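Local coordinates for protein cyclopropane mycolic acid synthase 3 (Mycobacterium tuberculosis, PDB 1L1E) that probably converts a double bond of alpha mycolic acids into a cyclopropane ring, using a methylene group from S-adenosyl-L-methionine, at residues L57-I71 / W123-I136. Sequence-based numbering, arbitrary orientation.
Sequences LGKLNLEPGMTLLDI and WEKFDEPVDRIVSI. With SAH (S-adenosyl-L-homocysteine), chain D.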
loop_
_atom_site.group_PDB
_atom_site.type_symbol
_atom_site.label_atom_id
_atom_site.label_comp_id
_atom_site.label_asym_id
_atom_site.label_seq_id
_atom_site.Cartn_x
_atom_site.Cartn_y
_atom_site.Cartn_z
ATOM N N LEU A 57 -10.530 -5.838 0.561
ATOM C CA LEU A 57 -11.011 -6.966 1.346
ATOM C C LEU A 57 -12.215 -7.661 0.722
ATOM O O LEU A 57 -12.356 -8.864 0.848
ATOM C CB LEU A 57 -11.330 -6.506 2.766
ATOM C CG LEU A 57 -10.138 -5.907 3.526
ATOM C CD1 LEU A 57 -10.593 -5.480 4.924
ATOM C CD2 LEU A 57 -8.998 -6.943 3.617
ATOM N N GLY A 58 -13.077 -6.907 0.049
ATOM C CA GLY A 58 -14.239 -7.507 -0.579
ATOM C C GLY A 58 -13.849 -8.560 -1.601
ATOM O O GLY A 58 -14.599 -9.498 -1.859
ATOM N N LYS A 59 -12.660 -8.407 -2.177
ATOM C CA LYS A 59 -12.149 -9.332 -3.187
ATOM C C LYS A 59 -11.614 -10.648 -2.619
ATOM O O LYS A 59 -11.416 -11.624 -3.355
ATOM C CB LYS A 59 -11.049 -8.640 -3.999
ATOM C CG LYS A 59 -11.561 -7.473 -4.838
ATOM C CD LYS A 59 -10.432 -6.722 -5.493
ATOM C CE LYS A 59 -10.939 -5.578 -6.355
ATOM N NZ LYS A 59 -9.824 -4.649 -6.751
ATOM N N LEU A 60 -11.385 -10.679 -1.313
ATOM C CA LEU A 60 -10.862 -11.878 -0.666
ATOM C C LEU A 60 -11.974 -12.814 -0.184
ATOM O O LEU A 60 -11.705 -13.839 0.449
ATOM C CB LEU A 60 -9.958 -11.473 0.505
ATOM C CG LEU A 60 -8.797 -10.554 0.118
ATOM C CD1 LEU A 60 -7.949 -10.208 1.339
ATOM C CD2 LEU A 60 -7.951 -11.250 -0.919
ATOM N N ASN A 61 -13.218 -12.456 -0.493
ATOM C CA ASN A 61 -14.388 -13.243 -0.110
ATOM C C ASN A 61 -14.251 -13.808 1.315
ATOM O O ASN A 61 -14.419 -15.005 1.561
ATOM C CB ASN A 61 -14.617 -14.349 -1.151
ATOM C CG ASN A 61 -14.895 -13.782 -2.543
ATOM O OD1 ASN A 61 -14.758 -14.477 -3.554
ATOM N ND2 ASN A 61 -15.296 -12.509 -2.596
ATOM N N LEU A 62 -13.941 -12.908 2.242
ATOM C CA LEU A 62 -13.767 -13.240 3.650
ATOM C C LEU A 62 -15.012 -13.823 4.321
ATOM O O LEU A 62 -16.133 -13.341 4.126
ATOM C CB LEU A 62 -13.326 -11.995 4.426
ATOM C CG LEU A 62 -11.904 -11.484 4.190
ATOM C CD1 LEU A 62 -11.725 -10.154 4.893
ATOM C CD2 LEU A 62 -10.891 -12.505 4.715
ATOM N N GLU A 63 -14.803 -14.869 5.112
ATOM C CA GLU A 63 -15.889 -15.515 5.839
ATOM C C GLU A 63 -15.501 -15.483 7.315
ATOM O O GLU A 63 -14.317 -15.570 7.652
ATOM C CB GLU A 63 -16.060 -16.957 5.376
ATOM C CG GLU A 63 -16.287 -17.117 3.876
ATOM C CD GLU A 63 -17.621 -16.571 3.413
ATOM O OE1 GLU A 63 -17.923 -16.696 2.206
ATOM O OE2 GLU A 63 -18.370 -16.018 4.246
ATOM N N PRO A 64 -16.492 -15.359 8.214
ATOM C CA PRO A 64 -16.208 -15.314 9.651
ATOM C C PRO A 64 -15.365 -16.489 10.143
ATOM O O PRO A 64 -15.608 -17.634 9.780
ATOM C CB PRO A 64 -17.602 -15.298 10.281
ATOM C CG PRO A 64 -18.415 -14.557 9.260
ATOM C CD PRO A 64 -17.931 -15.174 7.955
ATOM N N GLY A 65 -14.364 -16.196 10.961
ATOM C CA GLY A 65 -13.543 -17.266 11.485
ATOM C C GLY A 65 -12.268 -17.550 10.717
ATOM O O GLY A 65 -11.420 -18.291 11.218
ATOM N N MET A 66 -12.135 -16.986 9.514
ATOM C CA MET A 66 -10.930 -17.174 8.701
ATOM C C MET A 66 -9.796 -16.349 9.293
ATOM O O MET A 66 -10.019 -15.480 10.139
ATOM C CB MET A 66 -11.132 -16.678 7.264
ATOM C CG MET A 66 -12.038 -17.485 6.348
ATOM S SD MET A 66 -12.095 -16.632 4.724
ATOM C CE MET A 66 -13.062 -17.814 3.772
ATOM N N THR A 67 -8.581 -16.612 8.823
ATOM C CA THR A 67 -7.407 -15.875 9.263
ATOM C C THR A 67 -6.904 -15.077 8.060
ATOM O O THR A 67 -6.775 -15.607 6.957
ATOM C CB THR A 67 -6.281 -16.825 9.743
ATOM O OG1 THR A 67 -6.779 -17.684 10.779
ATOM C CG2 THR A 67 -5.096 -16.020 10.280
ATOM N N LEU A 68 -6.650 -13.794 8.273
ATOM C CA LEU A 68 -6.148 -12.932 7.223
ATOM C C LEU A 68 -4.758 -12.438 7.588
ATOM O O LEU A 68 -4.512 -12.056 8.731
ATOM C CB LEU A 68 -7.070 -11.726 7.028
ATOM C CG LEU A 68 -6.414 -10.546 6.292
ATOM C CD1 LEU A 68 -6.253 -10.883 4.808
ATOM C CD2 LEU A 68 -7.263 -9.279 6.479
ATOM N N LEU A 69 -3.853 -12.473 6.611
ATOM C CA LEU A 69 -2.493 -11.984 6.775
ATOM C C LEU A 69 -2.372 -10.656 6.033
ATOM O O LEU A 69 -2.708 -10.566 4.843
ATOM C CB LEU A 69 -1.474 -12.963 6.169
ATOM C CG LEU A 69 -0.049 -12.414 6.059
ATOM C CD1 LEU A 69 0.530 -12.165 7.439
ATOM C CD2 LEU A 69 0.826 -13.400 5.277
ATOM N N ASP A 70 -1.896 -9.634 6.731
ATOM C CA ASP A 70 -1.693 -8.320 6.130
ATOM C C ASP A 70 -0.191 -8.136 5.998
ATOM O O ASP A 70 0.497 -7.957 7.001
ATOM C CB ASP A 70 -2.216 -7.199 7.022
ATOM C CG ASP A 70 -2.175 -5.841 6.330
ATOM O OD1 ASP A 70 -1.236 -5.603 5.536
ATOM O OD2 ASP A 70 -3.072 -5.007 6.580
ATOM N N ILE A 71 0.316 -8.183 4.772
ATOM C CA ILE A 71 1.742 -7.997 4.560
ATOM C C ILE A 71 2.073 -6.523 4.385
ATOM O O ILE A 71 1.750 -5.925 3.362
ATOM C CB ILE A 71 2.230 -8.814 3.349
ATOM C CG1 ILE A 71 2.009 -10.301 3.630
ATOM C CG2 ILE A 71 3.713 -8.523 3.096
ATOM C CD1 ILE A 71 2.628 -11.255 2.603
ATOM N N TRP A 123 8.109 -10.438 5.288
ATOM C CA TRP A 123 7.364 -11.579 4.784
ATOM C C TRP A 123 8.282 -12.781 4.569
ATOM O O TRP A 123 7.821 -13.927 4.473
ATOM C CB TRP A 123 6.671 -11.216 3.471
ATOM C CG TRP A 123 7.593 -10.595 2.465
ATOM C CD1 TRP A 123 7.748 -9.260 2.199
ATOM C CD2 TRP A 123 8.506 -11.284 1.604
ATOM N NE1 TRP A 123 8.699 -9.079 1.226
ATOM C CE2 TRP A 123 9.183 -10.304 0.842
ATOM C CE3 TRP A 123 8.819 -12.635 1.403
ATOM C CZ2 TRP A 123 10.159 -10.634 -0.108
ATOM C CZ3 TRP A 123 9.794 -12.963 0.451
ATOM C CH2 TRP A 123 10.449 -11.963 -0.288
ATOM N N GLU A 124 9.585 -12.518 4.486
ATOM C CA GLU A 124 10.559 -13.592 4.294
ATOM C C GLU A 124 10.580 -14.580 5.457
ATOM O O GLU A 124 10.881 -15.760 5.267
ATOM C CB GLU A 124 11.965 -13.025 4.112
ATOM C CG GLU A 124 12.165 -11.630 4.666
ATOM C CD GLU A 124 11.505 -10.589 3.786
ATOM O OE1 GLU A 124 11.588 -10.748 2.551
ATOM O OE2 GLU A 124 10.921 -9.620 4.308
ATOM N N LYS A 125 10.257 -14.107 6.657
ATOM C CA LYS A 125 10.277 -14.981 7.826
ATOM C C LYS A 125 8.941 -15.602 8.218
ATOM O O LYS A 125 8.889 -16.432 9.126
ATOM C CB LYS A 125 10.844 -14.232 9.028
ATOM C CG LYS A 125 12.267 -13.736 8.833
ATOM C CD LYS A 125 12.849 -13.264 10.156
ATOM C CE LYS A 125 14.297 -12.832 10.007
ATOM N NZ LYS A 125 14.899 -12.538 11.335
ATOM N N PHE A 126 7.868 -15.208 7.545
ATOM C CA PHE A 126 6.545 -15.742 7.853
ATOM C C PHE A 126 6.266 -17.046 7.105
ATOM O O PHE A 126 6.396 -17.109 5.888
ATOM C CB PHE A 126 5.472 -14.717 7.500
ATOM C CG PHE A 126 4.096 -15.123 7.920
ATOM C CD1 PHE A 126 3.637 -14.839 9.199
ATOM C CD2 PHE A 126 3.268 -15.815 7.045
ATOM C CE1 PHE A 126 2.369 -15.236 9.604
ATOM C CE2 PHE A 126 2.000 -16.218 7.441
ATOM C CZ PHE A 126 1.552 -15.928 8.724
ATOM N N ASP A 127 5.859 -18.078 7.832
ATOM C CA ASP A 127 5.597 -19.367 7.210
ATOM C C ASP A 127 4.466 -20.122 7.910
ATOM O O ASP A 127 4.601 -21.301 8.236
ATOM C CB ASP A 127 6.885 -20.195 7.226
ATOM C CG ASP A 127 6.851 -21.365 6.264
ATOM O OD1 ASP A 127 7.927 -21.969 6.044
ATOM O OD2 ASP A 127 5.762 -21.688 5.733
ATOM N N GLU A 128 3.355 -19.434 8.144
ATOM C CA GLU A 128 2.201 -20.042 8.795
ATOM C C GLU A 128 1.034 -20.092 7.828
ATOM O O GLU A 128 0.859 -19.189 7.012
ATOM C CB GLU A 128 1.779 -19.227 10.011
ATOM C CG GLU A 128 2.812 -19.126 11.103
ATOM C CD GLU A 128 2.418 -18.105 12.138
ATOM O OE1 GLU A 128 1.207 -18.017 12.437
ATOM O OE2 GLU A 128 3.312 -17.398 12.656
ATOM N N PRO A 129 0.223 -21.154 7.902
ATOM C CA PRO A 129 -0.934 -21.292 7.015
ATOM C C PRO A 129 -2.023 -20.259 7.337
ATOM O O PRO A 129 -2.485 -20.175 8.471
ATOM C CB PRO A 129 -1.413 -22.719 7.291
ATOM C CG PRO A 129 -0.164 -23.427 7.729
ATOM C CD PRO A 129 0.481 -22.412 8.627
ATOM N N VAL A 130 -2.414 -19.466 6.347
ATOM C CA VAL A 130 -3.483 -18.483 6.526
ATOM C C VAL A 130 -4.481 -18.700 5.394
ATOM O O VAL A 130 -4.152 -19.336 4.390
ATOM C CB VAL A 130 -2.967 -17.027 6.485
ATOM C CG1 VAL A 130 -1.969 -16.805 7.609
ATOM C CG2 VAL A 130 -2.355 -16.714 5.125
ATOM N N ASP A 131 -5.691 -18.173 5.546
ATOM C CA ASP A 131 -6.722 -18.359 4.530
ATOM C C ASP A 131 -6.651 -17.393 3.356
ATOM O O ASP A 131 -6.918 -17.778 2.210
ATOM C CB ASP A 131 -8.113 -18.253 5.160
ATOM C CG ASP A 131 -8.399 -19.372 6.136
ATOM O OD1 ASP A 131 -8.342 -20.552 5.722
ATOM O OD2 ASP A 131 -8.684 -19.065 7.315
ATOM N N ARG A 132 -6.298 -16.147 3.646
ATOM C CA ARG A 132 -6.240 -15.102 2.634
ATOM C C ARG A 132 -5.117 -14.138 2.966
ATOM O O ARG A 132 -4.618 -14.122 4.093
ATOM C CB ARG A 132 -7.571 -14.334 2.603
ATOM C CG ARG A 132 -8.813 -15.197 2.379
ATOM C CD ARG A 132 -8.846 -15.761 0.973
ATOM N NE ARG A 132 -10.143 -16.342 0.625
ATOM C CZ ARG A 132 -10.508 -17.600 0.870
ATOM N NH1 ARG A 132 -9.676 -18.444 1.468
ATOM N NH2 ARG A 132 -11.710 -18.020 0.511
ATOM N N ILE A 133 -4.740 -13.322 1.984
ATOM C CA ILE A 133 -3.663 -12.354 2.160
ATOM C C ILE A 133 -4.009 -11.037 1.489
ATOM O O ILE A 133 -4.656 -11.010 0.436
ATOM C CB ILE A 133 -2.345 -12.868 1.542
ATOM C CG1 ILE A 133 -1.862 -14.108 2.281
ATOM C CG2 ILE A 133 -1.263 -11.776 1.594
ATOM C CD1 ILE A 133 -0.666 -14.777 1.590
ATOM N N VAL A 134 -3.585 -9.946 2.109
ATOM C CA VAL A 134 -3.804 -8.618 1.566
ATOM C C VAL A 134 -2.492 -7.855 1.742
ATOM O O VAL A 134 -1.864 -7.914 2.806
ATOM C CB VAL A 134 -4.951 -7.876 2.320
ATOM C CG1 VAL A 134 -4.582 -7.684 3.802
ATOM C CG2 VAL A 134 -5.216 -6.528 1.662
ATOM N N SER A 135 -2.064 -7.155 0.698
ATOM C CA SER A 135 -0.830 -6.376 0.756
ATOM C C SER A 135 -1.066 -5.081 -0.013
ATOM O O SER A 135 -1.232 -5.095 -1.232
ATOM C CB SER A 135 0.331 -7.148 0.132
ATOM O OG SER A 135 1.549 -6.441 0.322
ATOM N N ILE A 136 -1.083 -3.966 0.706
ATOM C CA ILE A 136 -1.364 -2.679 0.097
ATOM C C ILE A 136 -0.230 -1.684 0.271
ATOM O O ILE A 136 0.046 -1.243 1.384
ATOM C CB ILE A 136 -2.669 -2.083 0.705
ATOM C CG1 ILE A 136 -3.844 -3.014 0.417
ATOM C CG2 ILE A 136 -2.954 -0.711 0.128
ATOM C CD1 ILE A 136 -5.109 -2.654 1.206
HETATM N N SAH D . -0.535 -1.216 4.063
HETATM C CA SAH D . -0.515 -0.021 4.907
HETATM C CB SAH D . 0.911 0.568 4.986
HETATM C CG SAH D . 1.581 0.918 3.655
HETATM S SD SAH D . 3.236 1.602 3.837
HETATM C C SAH D . -1.476 1.048 4.358
HETATM O O SAH D . -2.130 0.777 3.347
HETATM O OXT SAH D . -1.536 2.147 4.930
HETATM C "C5'" SAH D . 4.261 0.123 3.530
HETATM C "C4'" SAH D . 4.186 -0.955 4.618
HETATM O "O4'" SAH D . 4.797 -2.210 4.199
HETATM C "C3'" SAH D . 4.913 -0.572 5.904
HETATM O "O3'" SAH D . 4.139 -1.085 7.012
HETATM C "C2'" SAH D . 6.237 -1.276 5.781
HETATM O "O2'" SAH D . 6.902 -1.393 7.041
HETATM C "C1'" SAH D . 5.809 -2.576 5.171
HETATM N N9 SAH D . 6.896 -3.344 4.526
HETATM C C8 SAH D . 7.838 -2.968 3.621
HETATM N N7 SAH D . 8.668 -3.873 3.219
HETATM C C5 SAH D . 8.252 -4.996 3.923
HETATM C C6 SAH D . 8.709 -6.354 3.974
HETATM N N6 SAH D . 9.743 -6.804 3.246
HETATM N N1 SAH D . 8.042 -7.228 4.811
HETATM C C2 SAH D . 6.994 -6.782 5.547
HETATM N N3 SAH D . 6.478 -5.536 5.579
HETATM C C4 SAH D . 7.162 -4.684 4.737
HETATM O O HOH W 1 -14.766 -17.439 0.080
HETATM O O HOH W 2 -7.853 -19.652 9.844
HETATM O O HOH W 3 -0.925 -4.319 3.360
#
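Strands 67-71 and 132-136 run parallel, their short axes 24° apart, and pair as central neighbours of the Rossmann-like methyltransferase sheet through Leu69 N to Arg132 O, Val134 N to Leu69 O and Ile71 N to Val134 O. Where the pairing starts, Asp131 OD2 accepts from Thr67 N at 2.9 Å through its anti lone pair. Arg132, bent at chi2 (-69°), brings its guanidinium edge to Leu60 O in the loop after the helix, where NE donates at 3.0 Å; NH1 bonds Asp131 O, and Met66 CE lies over one face, toward the rim, 3.4 Å above the plane. On the Arg132 side of the sheet, which Asp70 shares, Leu68 CD1 packs against Val134 CG1 (3.7 Å). On the other, Leu69 CD1 sits over the face of the Phe126 ring, 4.2 Å from its centroid and 12° off the normal, a CH-pi contact, while Ile71 CG2 meets Trp123 CB. At the ligand end, Trp123 N donates to N1 of S-adenosyl-L-homocysteine, Glu124 OE2 accepts from its N6, and Ile136 O accepts a hydrogen bond from its amino N at 2.7 Å. Polar bonds thus fix the strand starts, apolar contacts occur on both faces, and segment 123-136 gives the adenine one donor and one acceptor and the amino group one acceptor.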